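Local coordinates for hyaluronidase (Thermobaculum terrenum, PDB 5DIY), which probably acts as a hexosaminidase that hydrolyses O-linked N-acetylglucosamine, at residues 200-205 with 245-250; 217-222 with 250-255; 259-264 with 369-374. All coordinates share one frame; numbering follows the deposited sequence.

Contact 1: residues 200-205 with 245-250; sequences HEITTS and PELHTH
Glu246 meets Thr204 through its backbone: the methyl CG2 of Thr204 lies 3.5 Å from Glu246 O, and the Glu246 CB is a looser neighbour of that same methyl. Thr204 holds OG1 between its backbone N and carbonyl carbon (chi1 59°), which turns CG2 to this turn of chain. Leu247 follows and supplies most of the apolar contact. With CG opposite the carbonyl carbon (chi1 -81°), its two methyls reach the other segment: CD2 approaches Thr203 O at 3.5 Å, while CD1 stands 3.8 Å from Ile202 O. The side chains of Leu247 and Ile202 cross at roughly a right angle, with Leu247 CD2 and Ile202 CG2 3.9 Å apart. Shortening Leu247 to an alanine would probably open a gap beside the carbonyls of Ile202 and Thr203, leaving Ile202 CG2 without its leucine neighbour. The turn is closed by the backbone bond from His250 N to Leu247 O (2.8 Å). The His250 ring then comes beside Thr204, with ND1 4.0 Å from Thr204 CB and Thr204 O over one ring face. No hydrogen bond joins the two segments, so van der Waals contact carries the pairing; polar linkage comes from just outside, where Asp244 OD2 accepts from Thr204 N. Thr203 is the N-cap of helix 204-214, its OG1 bonded to His206 N. Leu247 and Ile202 both touch Met207 of that helix and Leu220 of strand 218-222, so the contact joins the start of the helix to the loop leading into strand 251-256.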
loop_
_atom_site.group_PDB
_atom_site.type_symbol
_atom_site.label_atom_id
_atom_site.label_comp_id
_atom_site.label_asym_id
_atom_site.label_seq_id
_atom_site.Cartn_x
_atom_site.Cartn_y
_atom_site.Cartn_z
ATOM N N HIS C 200 9.215 5.424 -2.358
ATOM C CA HIS C 200 10.008 5.117 -1.165
ATOM C C HIS C 200 10.135 6.334 -0.279
ATOM O O HIS C 200 9.885 6.263 0.925
ATOM C CB HIS C 200 11.409 4.610 -1.522
ATOM C CG HIS C 200 12.257 4.317 -0.319
ATOM N ND1 HIS C 200 13.568 4.729 -0.211
ATOM C CD2 HIS C 200 11.962 3.690 0.845
ATOM C CE1 HIS C 200 14.050 4.345 0.960
ATOM N NE2 HIS C 200 13.095 3.715 1.620
ATOM N N GLU C 201 10.526 7.446 -0.890
ATOM C CA GLU C 201 10.685 8.712 -0.190
ATOM C C GLU C 201 10.138 9.843 -1.055
ATOM O O GLU C 201 10.172 9.766 -2.281
ATOM C CB GLU C 201 12.163 8.964 0.131
ATOM C CG GLU C 201 13.087 8.792 -1.070
ATOM C CD GLU C 201 14.509 9.245 -0.808
ATOM O OE1 GLU C 201 14.949 9.226 0.368
ATOM O OE2 GLU C 201 15.184 9.615 -1.792
ATOM N N ILE C 202 9.625 10.878 -0.405
ATOM C CA ILE C 202 9.200 12.096 -1.099
ATOM C C ILE C 202 9.954 13.258 -0.456
ATOM O O ILE C 202 9.746 13.561 0.720
ATOM C CB ILE C 202 7.669 12.302 -1.066
ATOM C CG1 ILE C 202 6.954 11.041 -1.582
ATOM C CG2 ILE C 202 7.263 13.495 -1.934
ATOM C CD1 ILE C 202 5.448 11.162 -1.668
ATOM N N THR C 203 10.839 13.881 -1.240
ATOM C CA THR C 203 11.706 14.962 -0.760
ATOM C C THR C 203 11.216 16.343 -1.208
ATOM O O THR C 203 10.511 16.464 -2.213
ATOM C CB THR C 203 13.145 14.774 -1.269
ATOM O OG1 THR C 203 13.154 14.842 -2.700
ATOM C CG2 THR C 203 13.709 13.426 -0.814
ATOM N N THR C 204 11.621 17.376 -0.465
ATOM C CA THR C 204 11.314 18.768 -0.815
ATOM C C THR C 204 11.948 19.118 -2.155
ATOM O O THR C 204 11.312 19.751 -3.002
ATOM C CB THR C 204 11.827 19.774 0.239
ATOM O OG1 THR C 204 13.245 19.641 0.383
ATOM C CG2 THR C 204 11.160 19.549 1.587
ATOM N N SER C 205 13.195 18.686 -2.343
ATOM C CA SER C 205 13.896 18.850 -3.618
ATOM C C SER C 205 13.093 18.315 -4.798
ATOM O O SER C 205 12.994 18.973 -5.839
ATOM C CB SER C 205 15.249 18.138 -3.574
ATOM O OG SER C 205 15.971 18.341 -4.776
ATOM N N PRO C 245 10.046 16.586 6.349
ATOM C CA PRO C 245 9.296 17.451 7.282
ATOM C C PRO C 245 8.787 18.781 6.705
ATOM O O PRO C 245 7.847 19.352 7.260
ATOM C CB PRO C 245 10.305 17.729 8.404
ATOM C CG PRO C 245 11.286 16.615 8.346
ATOM C CD PRO C 245 11.327 16.124 6.929
ATOM N N GLU C 246 9.402 19.262 5.623
ATOM C CA GLU C 246 9.061 20.545 5.015
ATOM C C GLU C 246 8.439 20.414 3.613
ATOM O O GLU C 246 8.475 21.370 2.834
ATOM C CB GLU C 246 10.313 21.436 4.985
ATOM C CG GLU C 246 11.049 21.492 6.321
ATOM C CD GLU C 246 12.165 22.523 6.374
ATOM O OE1 GLU C 246 12.510 22.952 7.500
ATOM O OE2 GLU C 246 12.703 22.907 5.308
ATOM N N LEU C 247 7.854 19.252 3.299
ATOM C CA LEU C 247 7.063 19.089 2.062
ATOM C C LEU C 247 5.926 20.106 1.945
ATOM O O LEU C 247 5.602 20.545 0.832
ATOM C CB LEU C 247 6.448 17.684 1.950
ATOM C CG LEU C 247 7.293 16.510 1.452
ATOM C CD1 LEU C 247 6.458 15.240 1.501
ATOM C CD2 LEU C 247 7.819 16.754 0.040
ATOM N N HIS C 248 5.323 20.464 3.084
ATOM C CA HIS C 248 4.210 21.425 3.111
ATOM C C HIS C 248 4.522 22.759 2.415
ATOM O O HIS C 248 3.629 23.380 1.850
ATOM C CB HIS C 248 3.700 21.659 4.542
ATOM C CG HIS C 248 4.702 22.279 5.465
ATOM N ND1 HIS C 248 4.913 23.639 5.531
ATOM C CD2 HIS C 248 5.527 21.726 6.384
ATOM C CE1 HIS C 248 5.834 23.896 6.440
ATOM N NE2 HIS C 248 6.222 22.751 6.972
ATOM N N THR C 249 5.787 23.174 2.445
ATOM C CA THR C 249 6.253 24.351 1.694
ATOM C C THR C 249 5.995 24.256 0.179
ATOM O O THR C 249 5.702 25.267 -0.451
ATOM C CB THR C 249 7.756 24.606 1.972
ATOM O OG1 THR C 249 7.938 24.835 3.374
ATOM C CG2 THR C 249 8.295 25.811 1.197
ATOM N N HIS C 250 6.082 23.055 -0.394
ATOM C CA HIS C 250 5.936 22.862 -1.849
ATOM C C HIS C 250 4.707 22.066 -2.282
ATOM O O HIS C 250 4.504 21.859 -3.479
ATOM C CB HIS C 250 7.207 22.207 -2.398
ATOM C CG HIS C 250 8.453 22.926 -1.996
ATOM N ND1 HIS C 250 9.236 22.518 -0.939
ATOM C CD2 HIS C 250 9.009 24.071 -2.456
ATOM C CE1 HIS C 250 10.241 23.361 -0.786
ATOM N NE2 HIS C 250 10.126 24.313 -1.695
#

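Contact 2: residues 217-222 with 250-255; sequences PATLWD and HVVGIY. With NAG (2-acetamido-2-deoxy-beta-D-glucopyranose), chain E.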
loop_
_atom_site.group_PDB
_atom_site.type_symbol
_atom_site.label_atom_id
_atom_site.label_comp_id
_atom_site.label_asym_id
_atom_site.label_seq_id
_atom_site.Cartn_x
_atom_site.Cartn_y
_atom_site.Cartn_z
ATOM N N PRO C 217 2.041 24.588 -6.751
ATOM C CA PRO C 217 2.270 23.473 -5.828
ATOM C C PRO C 217 1.418 22.262 -6.215
ATOM O O PRO C 217 0.234 22.420 -6.504
ATOM C CB PRO C 217 1.822 24.035 -4.474
ATOM C CG PRO C 217 1.894 25.509 -4.624
ATOM C CD PRO C 217 1.534 25.782 -6.051
ATOM N N ALA C 218 2.026 21.081 -6.255
ATOM C CA ALA C 218 1.303 19.845 -6.569
ATOM C C ALA C 218 0.519 19.368 -5.354
ATOM O O ALA C 218 0.793 19.785 -4.235
ATOM C CB ALA C 218 2.274 18.766 -7.010
ATOM N N THR C 219 -0.474 18.519 -5.598
ATOM C CA THR C 219 -1.165 17.782 -4.546
ATOM C C THR C 219 -0.628 16.362 -4.622
ATOM O O THR C 219 -0.518 15.807 -5.707
ATOM C CB THR C 219 -2.692 17.776 -4.765
ATOM O OG1 THR C 219 -3.148 19.117 -4.969
ATOM C CG2 THR C 219 -3.418 17.175 -3.557
ATOM N N LEU C 220 -0.264 15.785 -3.485
ATOM C CA LEU C 220 0.289 14.436 -3.480
ATOM C C LEU C 220 -0.814 13.388 -3.414
ATOM O O LEU C 220 -1.653 13.415 -2.512
ATOM C CB LEU C 220 1.269 14.229 -2.326
ATOM C CG LEU C 220 2.702 14.719 -2.540
ATOM C CD1 LEU C 220 3.416 14.743 -1.195
ATOM C CD2 LEU C 220 3.458 13.848 -3.542
ATOM N N TRP C 221 -0.812 12.497 -4.401
ATOM C CA TRP C 221 -1.549 11.239 -4.363
ATOM C C TRP C 221 -0.516 10.262 -3.831
ATOM O O TRP C 221 0.311 9.770 -4.584
ATOM C CB TRP C 221 -1.999 10.851 -5.781
ATOM C CG TRP C 221 -2.789 9.571 -5.925
ATOM C CD1 TRP C 221 -2.612 8.392 -5.246
ATOM C CD2 TRP C 221 -3.864 9.339 -6.843
ATOM N NE1 TRP C 221 -3.517 7.461 -5.675
ATOM C CE2 TRP C 221 -4.296 8.009 -6.654
ATOM C CE3 TRP C 221 -4.509 10.131 -7.800
ATOM C CZ2 TRP C 221 -5.346 7.450 -7.385
ATOM C CZ3 TRP C 221 -5.549 9.575 -8.532
ATOM C CH2 TRP C 221 -5.960 8.246 -8.318
ATOM N N ASP C 222 -0.548 9.986 -2.533
ATOM C CA ASP C 222 0.485 9.161 -1.926
ATOM C C ASP C 222 -0.017 7.722 -1.837
ATOM O O ASP C 222 -0.975 7.435 -1.111
ATOM C CB ASP C 222 0.878 9.710 -0.552
ATOM C CG ASP C 222 2.310 9.367 -0.169
ATOM O OD1 ASP C 222 2.955 8.549 -0.860
ATOM O OD2 ASP C 222 2.812 9.933 0.825
ATOM N N HIS C 250 6.082 23.055 -0.394
ATOM C CA HIS C 250 5.936 22.862 -1.849
ATOM C C HIS C 250 4.707 22.066 -2.282
ATOM O O HIS C 250 4.504 21.859 -3.479
ATOM C CB HIS C 250 7.207 22.207 -2.398
ATOM C CG HIS C 250 8.453 22.926 -1.996
ATOM N ND1 HIS C 250 9.236 22.518 -0.939
ATOM C CD2 HIS C 250 9.009 24.071 -2.456
ATOM C CE1 HIS C 250 10.241 23.361 -0.786
ATOM N NE2 HIS C 250 10.126 24.313 -1.695
ATOM N N VAL C 251 3.878 21.654 -1.322
ATOM C CA VAL C 251 2.734 20.792 -1.589
ATOM C C VAL C 251 1.492 21.396 -0.927
ATOM O O VAL C 251 1.523 21.752 0.249
ATOM C CB VAL C 251 3.021 19.360 -1.078
ATOM C CG1 VAL C 251 1.777 18.485 -1.116
ATOM C CG2 VAL C 251 4.143 18.723 -1.897
ATOM N N VAL C 252 0.415 21.521 -1.696
ATOM C CA VAL C 252 -0.863 22.072 -1.203
ATOM C C VAL C 252 -1.623 21.083 -0.300
ATOM O O VAL C 252 -2.381 21.492 0.583
ATOM C CB VAL C 252 -1.763 22.565 -2.379
ATOM C CG1 VAL C 252 -2.308 21.404 -3.199
ATOM C CG2 VAL C 252 -2.909 23.437 -1.876
ATOM N N GLY C 253 -1.427 19.789 -0.528
ATOM C CA GLY C 253 -2.027 18.762 0.316
ATOM C C GLY C 253 -1.613 17.361 -0.086
ATOM O O GLY C 253 -0.937 17.171 -1.101
ATOM N N ILE C 254 -2.011 16.383 0.728
ATOM C CA ILE C 254 -1.696 14.981 0.479
ATOM C C ILE C 254 -2.948 14.151 0.684
ATOM O O ILE C 254 -3.591 14.253 1.726
ATOM C CB ILE C 254 -0.571 14.442 1.406
ATOM C CG1 ILE C 254 0.626 15.411 1.434
ATOM C CG2 ILE C 254 -0.157 13.038 0.963
ATOM C CD1 ILE C 254 1.821 14.957 2.250
ATOM N N TYR C 255 -3.280 13.340 -0.319
ATOM C CA TYR C 255 -4.289 12.290 -0.188
ATOM C C TYR C 255 -3.606 10.914 -0.160
ATOM O O TYR C 255 -2.848 10.579 -1.074
ATOM C CB TYR C 255 -5.276 12.343 -1.355
ATOM C CG TYR C 255 -6.198 13.540 -1.356
ATOM C CD1 TYR C 255 -5.751 14.787 -1.794
ATOM C CD2 TYR C 255 -7.527 13.421 -0.942
ATOM C CE1 TYR C 255 -6.596 15.887 -1.811
ATOM C CE2 TYR C 255 -8.383 14.514 -0.954
ATOM C CZ TYR C 255 -7.915 15.746 -1.393
ATOM O OH TYR C 255 -8.756 16.830 -1.411
HETATM C C1 NAG E . -1.709 3.376 -9.901
HETATM C C2 NAG E . -3.114 4.000 -9.783
HETATM C C3 NAG E . -3.831 3.691 -8.465
HETATM C C4 NAG E . -3.304 2.399 -7.863
HETATM C C5 NAG E . -1.829 2.582 -7.545
HETATM C C6 NAG E . -1.185 1.326 -6.937
HETATM C C7 NAG E . -2.388 6.325 -9.349
HETATM C C8 NAG E . -2.533 7.749 -9.809
HETATM N N2 NAG E . -3.087 5.433 -10.052
HETATM O O3 NAG E . -5.238 3.594 -8.713
HETATM O O4 NAG E . -3.990 2.107 -6.645
HETATM O O5 NAG E . -1.066 3.042 -8.665
HETATM O O6 NAG E . -1.392 0.169 -7.751
HETATM O O7 NAG E . -1.670 6.023 -8.405
HETATM O O HOH W 1 4.838 20.393 -5.825
#
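The packing is tightest where Leu220 runs beside Ile254, their side chains side by side and pointing the same way, with Leu220 CB 3.8 Å from Ile254 CG2. Three backbone bonds hold the strands here: Leu220 N to Gly253 O, Tyr255 N to Leu220 O at 2.7 Å, and Asp222 N to Tyr255 O. The Tyr255 donor sits almost straight beyond its acceptor carbonyl (C=O...N angle 173°), and the short strand axes diverge by only 23°. On the opposite sheet face, Thr219 CG2 meets the Tyr255 ring edge in its plane, 3.8 Å from CD1. Trp221, on that same face, offers an indole face to the acetamide of NAG: methyl C8 lies 3.4 Å above the ring plane, over its centre, a CH-pi arrangement.

Toward Pro217 the pairing slackens. The chain turns a corner at Val252, whose N still donates to Ala218 O at 3.1 Å, but a water then replaces direct bonding, accepting from Ala218 N and donating to His250 O. Pro217, exposed, merely rests its CB against His250 O.

These are neighbouring parallel strands of an eight-stranded TIM barrel, joined without any regular helix between them; strand 251-256 closes the barrel onto strand 6-11. Trp221 contributes an aromatic wall to the sugar site, where Asp119, Lys43 and Asp228 hydrogen-bond NAG.

Contact 3: residues 259-264 with 369-374; sequences MALPEA and FWEIRP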
loop_
_atom_site.group_PDB
_atom_site.type_symbol
_atom_site.label_atom_id
_atom_site.label_comp_id
_atom_site.label_asym_id
_atom_site.label_seq_id
_atom_site.Cartn_x
_atom_site.Cartn_y
_atom_site.Cartn_z
ATOM N N MET C 259 -5.550 0.773 1.777
ATOM C CA MET C 259 -5.808 -0.610 1.383
ATOM C C MET C 259 -7.303 -0.834 1.202
ATOM O O MET C 259 -8.128 -0.139 1.812
ATOM C CB MET C 259 -5.272 -1.584 2.440
ATOM C CG MET C 259 -3.772 -1.481 2.681
ATOM S SD MET C 259 -3.157 -2.730 3.825
ATOM C CE MET C 259 -3.572 -1.967 5.384
ATOM N N ALA C 260 -7.647 -1.826 0.389
ATOM C CA ALA C 260 -9.031 -2.327 0.325
ATOM C C ALA C 260 -9.514 -2.926 1.672
ATOM O O ALA C 260 -10.700 -3.206 1.822
ATOM C CB ALA C 260 -9.174 -3.344 -0.794
ATOM N N LEU C 261 -8.584 -3.158 2.606
ATOM C CA LEU C 261 -8.871 -3.429 4.020
ATOM C C LEU C 261 -8.958 -2.115 4.815
ATOM O O LEU C 261 -7.920 -1.562 5.200
ATOM C CB LEU C 261 -7.753 -4.305 4.612
ATOM C CG LEU C 261 -7.428 -5.615 3.901
ATOM C CD1 LEU C 261 -6.259 -6.297 4.591
ATOM C CD2 LEU C 261 -8.645 -6.520 3.865
ATOM N N PRO C 262 -10.183 -1.596 5.056
ATOM C CA PRO C 262 -10.293 -0.270 5.684
ATOM C C PRO C 262 -9.895 -0.203 7.151
ATOM O O PRO C 262 -9.276 0.770 7.571
ATOM C CB PRO C 262 -11.788 0.068 5.548
ATOM C CG PRO C 262 -12.473 -1.238 5.359
ATOM C CD PRO C 262 -11.499 -2.094 4.610
ATOM N N GLU C 263 -10.284 -1.207 7.928
ATOM C CA GLU C 263 -9.986 -1.217 9.356
ATOM C C GLU C 263 -8.476 -1.357 9.584
ATOM O O GLU C 263 -7.901 -0.646 10.410
ATOM C CB GLU C 263 -10.774 -2.329 10.068
ATOM C CG GLU C 263 -10.869 -2.161 11.575
ATOM C CD GLU C 263 -11.692 -0.964 12.010
ATOM O OE1 GLU C 263 -12.576 -0.514 11.254
ATOM O OE2 GLU C 263 -11.459 -0.478 13.133
ATOM N N ALA C 264 -7.836 -2.246 8.827
ATOM C CA ALA C 264 -6.374 -2.392 8.866
ATOM C C ALA C 264 -5.646 -1.117 8.431
ATOM O O ALA C 264 -4.579 -0.814 8.963
ATOM C CB ALA C 264 -5.927 -3.574 8.016
ATOM N N PHE C 369 -8.561 -7.463 13.446
ATOM C CA PHE C 369 -8.000 -8.832 13.481
ATOM C C PHE C 369 -8.703 -9.830 12.568
ATOM O O PHE C 369 -8.081 -10.809 12.152
ATOM C CB PHE C 369 -7.881 -9.345 14.918
ATOM C CG PHE C 369 -6.911 -8.550 15.733
ATOM C CD1 PHE C 369 -5.545 -8.628 15.472
ATOM C CD2 PHE C 369 -7.351 -7.665 16.707
ATOM C CE1 PHE C 369 -4.635 -7.867 16.191
ATOM C CE2 PHE C 369 -6.445 -6.907 17.436
ATOM C CZ PHE C 369 -5.087 -7.007 17.176
ATOM N N TRP C 370 -9.968 -9.571 12.226
ATOM C CA TRP C 370 -10.630 -10.285 11.123
ATOM C C TRP C 370 -9.966 -9.981 9.770
ATOM O O TRP C 370 -9.755 -10.885 8.972
ATOM C CB TRP C 370 -12.128 -9.946 11.054
ATOM C CG TRP C 370 -12.849 -10.676 9.960
ATOM C CD1 TRP C 370 -13.418 -11.915 10.039
ATOM C CD2 TRP C 370 -13.065 -10.222 8.618
ATOM N NE1 TRP C 370 -13.976 -12.264 8.829
ATOM C CE2 TRP C 370 -13.775 -11.243 7.939
ATOM C CE3 TRP C 370 -12.727 -9.051 7.922
ATOM C CZ2 TRP C 370 -14.160 -11.128 6.592
ATOM C CZ3 TRP C 370 -13.108 -8.936 6.576
ATOM C CH2 TRP C 370 -13.818 -9.972 5.929
ATOM N N GLU C 371 -9.645 -8.713 9.514
ATOM C CA GLU C 371 -9.018 -8.330 8.233
ATOM C C GLU C 371 -7.607 -8.907 8.054
ATOM O O GLU C 371 -7.269 -9.384 6.973
ATOM C CB GLU C 371 -8.994 -6.807 8.050
ATOM C CG GLU C 371 -10.331 -6.235 7.609
ATOM C CD GLU C 371 -10.333 -4.729 7.466
ATOM O OE1 GLU C 371 -9.259 -4.096 7.583
ATOM O OE2 GLU C 371 -11.430 -4.164 7.261
ATOM N N ILE C 372 -6.807 -8.890 9.116
ATOM C CA ILE C 372 -5.420 -9.369 9.049
ATOM C C ILE C 372 -5.238 -10.869 9.348
ATOM O O ILE C 372 -4.105 -11.323 9.479
ATOM C CB ILE C 372 -4.471 -8.522 9.943
ATOM C CG1 ILE C 372 -4.671 -8.793 11.440
ATOM C CG2 ILE C 372 -4.647 -7.039 9.645
ATOM C CD1 ILE C 372 -3.389 -8.647 12.232
ATOM N N ARG C 373 -6.334 -11.630 9.433
ATOM C CA ARG C 373 -6.279 -13.048 9.804
ATOM C C ARG C 373 -5.422 -13.920 8.878
ATOM O O ARG C 373 -4.704 -14.793 9.371
ATOM C CB ARG C 373 -7.689 -13.646 9.925
ATOM C CG ARG C 373 -7.737 -15.026 10.571
ATOM C CD ARG C 373 -9.057 -15.731 10.306
ATOM N NE ARG C 373 -10.132 -15.210 11.147
ATOM C CZ ARG C 373 -11.436 -15.421 10.952
ATOM N NH1 ARG C 373 -11.881 -16.141 9.920
ATOM N NH2 ARG C 373 -12.311 -14.888 11.800
ATOM N N PRO C 374 -5.490 -13.703 7.543
ATOM C CA PRO C 374 -4.633 -14.501 6.653
ATOM C C PRO C 374 -3.134 -14.370 6.941
ATOM O O PRO C 374 -2.391 -15.338 6.762
ATOM C CB PRO C 374 -4.962 -13.953 5.262
ATOM C CG PRO C 374 -6.341 -13.419 5.397
ATOM C CD PRO C 374 -6.395 -12.832 6.771
#
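Glu371 sends an extended side chain (chi2 178°) from helix 367-371 to the start of helix 262-277, where its carboxylate faces backbone N-H groups of the first turn. The principal bond is Ala264 N to Glu371 OE1, 2.6 Å long with an angle of 163° at the hydrogen; the donor approaches on the syn side, 26° out of the carboxylate plane. A second, weak bond runs from Glu263 N to the other oxygen, Glu371 OE2, at 3.2 Å. Both oxygens are thus used, one for each of two successive amides, which should limit rotation of the carboxylate about its CG-CD bond.

Carbon atoms close round this polar pair. Leu261 and Glu371 slide past one another in opposite directions, so that Leu261 CB lies 3.3 Å from Glu371 OE1 while CD2 of the leucine reaches back along the glutamate stem. Pro262 crosses Glu371 at about a right angle and lays CD 3.4 Å from OE2. The Glu263 CB also touches the carboxylate, but from there the chain bends at chi2 and carries its own acid group off to a salt bridge with Lys266. Beyond the carboxylate, Ala264 CB packs on Ile372 CG2 at 4.0 Å, an apolar contact at the junction of helices 367-371 and 373-398.

The contact therefore ties the helix that follows the last barrel strand to a helical region further along the chain. A buried glutamate set at a helix N-terminus would probably be stabilised as the anion by the helix dipole and the two amides, with Lys367 adding only a long, weak ion pair.

How the contacts relate
Contacts 1 and 2 form one continuous region, their centres 10 Å apart and His250 common to both. Leu220 of contact 2 lies against both apolar residues of contact 1, its CD2 3.8 Å from Ile202 CD1 and its CD1 4.1 Å from Leu247 CD1. Contact 3 stands apart, its centre 29 Å from that of contact 1 and 27 Å from that of contact 2, although strand 251-256 leads in sequence to helix 262-277. Contact 2 alone touches NAG, through Trp221; the side chains of Ile202 and Leu261 remain about 11 and 13 Å from the sugar. Asn120, an engineered replacement of the predicted proton donor, also neighbours NAG.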